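Local coordinates for protein peptide methionine sulfoxide reductase msrA/msrB (PDB 2H30) that can use electrons from DsbD, through its N-terminal thioredoxin domain, to reduce the downstream domains that repair methionine sulfoxide, at residues A[144-149]-A[156-161]. The protein carries 2 engineered substitutions. Sequence-based numbering, arbitrary orientation.
Sequences EAQALA and ADLGSL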
ATOM      1  N   GLU A 144      13.188  -4.711   2.811  1.00 13.00           N
ATOM      2  CA  GLU A 144      12.790  -4.349   4.218  1.00 11.91           C
ATOM      3  C   GLU A 144      13.603  -3.195   4.806  1.00 14.61           C
ATOM      4  O   GLU A 144      13.020  -2.250   5.405  1.00 14.05           O
ATOM      5  CB  GLU A 144      12.876  -5.531   5.131  1.00 12.64           C
ATOM      6  CG  GLU A 144      12.317  -5.214   6.444  1.00 13.80           C
ATOM      7  CD  GLU A 144      12.371  -6.402   7.392  1.00 16.63           C
ATOM      8  OE1 GLU A 144      11.970  -6.240   8.564  1.00 22.56           O
ATOM      9  OE2 GLU A 144      12.755  -7.497   6.918  1.00 20.03           O
ATOM     10  N   ALA A 145      14.869  -3.126   4.411  1.00 12.19           N
ATOM     11  CA  ALA A 145      15.758  -2.048   4.847  1.00 14.23           C
ATOM     12  C   ALA A 145      15.386  -0.728   4.241  1.00 12.66           C
ATOM     13  O   ALA A 145      15.417   0.286   4.919  1.00 13.68           O
ATOM     14  CB  ALA A 145      17.250  -2.403   4.485  1.00 13.97           C
ATOM     15  N   GLN A 146      15.056  -0.735   2.934  1.00 13.76           N
ATOM     16  CA  GLN A 146      14.565   0.482   2.256  1.00 13.32           C
ATOM     17  C   GLN A 146      13.220   0.953   2.855  1.00 12.75           C
ATOM     18  O   GLN A 146      13.030   2.152   3.100  1.00 13.20           O
ATOM     19  CB  GLN A 146      14.357   0.183   0.777  1.00 13.29           C
ATOM     20  CG  GLN A 146      15.709   0.095   0.035  1.00 14.50           C
ATOM     21  CD  GLN A 146      15.537  -0.410  -1.362  1.00 18.17           C
ATOM     22  OE1 GLN A 146      14.680  -1.271  -1.652  1.00 16.54           O
ATOM     23  NE2 GLN A 146      16.423   0.079  -2.278  1.00 18.60           N
ATOM     24  N   ALA A 147      12.335   0.011   3.141  1.00 11.80           N
ATOM     25  CA  ALA A 147      11.041   0.393   3.767  1.00 11.81           C
ATOM     26  C   ALA A 147      11.259   1.010   5.152  1.00 12.72           C
ATOM     27  O   ALA A 147      10.660   2.007   5.519  1.00 13.28           O
ATOM     28  CB  ALA A 147      10.110  -0.840   3.848  1.00 12.06           C
ATOM     29  N   LEU A 148      12.161   0.404   5.932  1.00 12.38           N
ATOM     30  CA  LEU A 148      12.431   0.993   7.244  1.00 12.07           C
ATOM     31  C   LEU A 148      13.083   2.363   7.146  1.00 12.29           C
ATOM     32  O   LEU A 148      12.789   3.226   7.989  1.00 13.91           O
ATOM     33  CB  LEU A 148      13.338   0.002   8.025  1.00 13.28           C
ATOM     34  CG  LEU A 148      12.612  -1.258   8.508  1.00 13.32           C
ATOM     35  CD1 LEU A 148      13.676  -2.227   8.995  1.00 15.39           C
ATOM     36  CD2 LEU A 148      11.581  -0.986   9.639  1.00 14.34           C
ATOM     37  N   ALA A 149      13.996   2.525   6.168  1.00 12.66           N
ATOM     38  CA  ALA A 149      14.657   3.802   5.956  1.00 14.15           C
ATOM     39  C   ALA A 149      13.604   4.864   5.609  1.00 15.15           C
ATOM     40  O   ALA A 149      13.575   5.960   6.203  1.00 16.84           O
ATOM     41  CB  ALA A 149      15.680   3.666   4.849  1.00 14.65           C
ATOM     42  N   ALA A 156      15.033   9.492   2.480  1.00 21.86           N
ATOM     43  CA  ALA A 156      16.094   8.491   2.439  1.00 21.55           C
ATOM     44  C   ALA A 156      16.601   8.154   1.066  1.00 20.63           C
ATOM     45  O   ALA A 156      15.825   7.921   0.120  1.00 21.25           O
ATOM     46  CB  ALA A 156      15.614   7.185   3.124  1.00 21.17           C
ATOM     47  N   ASP A 157      17.928   7.958   0.956  1.00 20.62           N
ATOM     48  CA  ASP A 157      18.519   7.498  -0.237  1.00 21.79           C
ATOM     49  C   ASP A 157      18.368   5.981  -0.400  1.00 21.59           C
ATOM     50  O   ASP A 157      19.141   5.199   0.180  1.00 22.59           O
ATOM     51  CB  ASP A 157      20.026   7.851  -0.251  1.00 22.86           C
ATOM     52  CG  ASP A 157      20.741   7.310  -1.469  1.00 28.78           C
ATOM     53  OD1 ASP A 157      20.161   6.538  -2.305  1.00 29.16           O
ATOM     54  OD2 ASP A 157      21.951   7.654  -1.595  1.00 32.04           O
ATOM     55  N   LEU A 158      17.362   5.540  -1.133  1.00 20.74           N
ATOM     56  CA  LEU A 158      17.154   4.121  -1.271  1.00 20.49           C
ATOM     57  C   LEU A 158      18.112   3.387  -2.196  1.00 20.56           C
ATOM     58  O   LEU A 158      18.337   2.191  -2.079  1.00 20.88           O
ATOM     59  CB  LEU A 158      15.687   3.881  -1.686  1.00 20.74           C
ATOM     60  CG  LEU A 158      14.671   4.548  -0.788  1.00 20.54           C
ATOM     61  CD1 LEU A 158      13.283   4.155  -1.324  1.00 24.99           C
ATOM     62  CD2 LEU A 158      14.776   4.146   0.661  1.00 18.75           C
ATOM     63  N   GLY A 159      18.645   4.079  -3.201  1.00 21.71           N
ATOM     64  CA  GLY A 159      19.601   3.484  -4.114  1.00 21.49           C
ATOM     65  C   GLY A 159      20.854   2.953  -3.455  1.00 20.72           C
ATOM     66  O   GLY A 159      21.400   1.995  -3.924  1.00 22.19           O
ATOM     67  N   SER A 160      21.274   3.553  -2.335  1.00 20.29           N
ATOM     68  CA  SER A 160      22.473   3.092  -1.668  1.00 20.85           C
ATOM     69  C   SER A 160      22.303   1.709  -1.055  1.00 20.07           C
ATOM     70  O   SER A 160      23.283   1.057  -0.740  1.00 20.99           O
ATOM     71  CB  SER A 160      22.938   4.138  -0.671  1.00 21.11           C
ATOM     72  OG  SER A 160      23.176   5.322  -1.440  1.00 27.00           O
ATOM     73  N   LEU A 161      21.032   1.260  -0.916  1.00 18.92           N
ATOM     74  CA  LEU A 161      20.667  -0.085  -0.436  1.00 19.08           C
ATOM     75  C   LEU A 161      20.120  -1.054  -1.532  1.00 20.95           C
ATOM     76  O   LEU A 161      19.665  -2.175  -1.222  1.00 20.72           O
ATOM     77  CB  LEU A 161      19.526   0.072   0.617  1.00 17.47           C
ATOM     78  CG  LEU A 161      19.935   0.739   1.892  1.00 17.18           C
ATOM     79  CD1 LEU A 161      18.698   1.145   2.676  1.00 18.95           C
ATOM     80  CD2 LEU A 161      20.779  -0.223   2.747  1.00 18.05           C
TER
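In this thioredoxin-fold domain the loop after helix 144-152 folds back along it, and Gln146 ties the two together through the backbone carbonyl of Leu158. The amide nitrogen NE2 of Gln146 donates to Leu158 O over 2.9 Å, nearly straight at 162°. The acceptor lies close to the plane of the glutamine amide, whereas NE2 itself sits well above the carbonyl plane. From the opposite face of that carbonyl comes Leu161 N, at 3.1 Å from Leu158 O, so the oxygen is gripped twice. The other end of the glutamine amide, OE1, accepts from Asn143 N, which fixes the flip of the group. Gln146 CG also lies 3.9 Å from Leu161 CB, the two side chains running past each other in opposite directions. With its CG anti to the carbonyl carbon (chi1 -53°), Leu158 brings CD2 to 3.6 Å from Gln146 O, while its side chain also touches Arg136 and Val138 of edge strand 134-139. Leu161 CD1 makes an apolar contact with Ala145 CB at 4.2 Å. One turn further along, the methyls of Ala149 and Ala156 meet, CB to CB, at 3.9 Å.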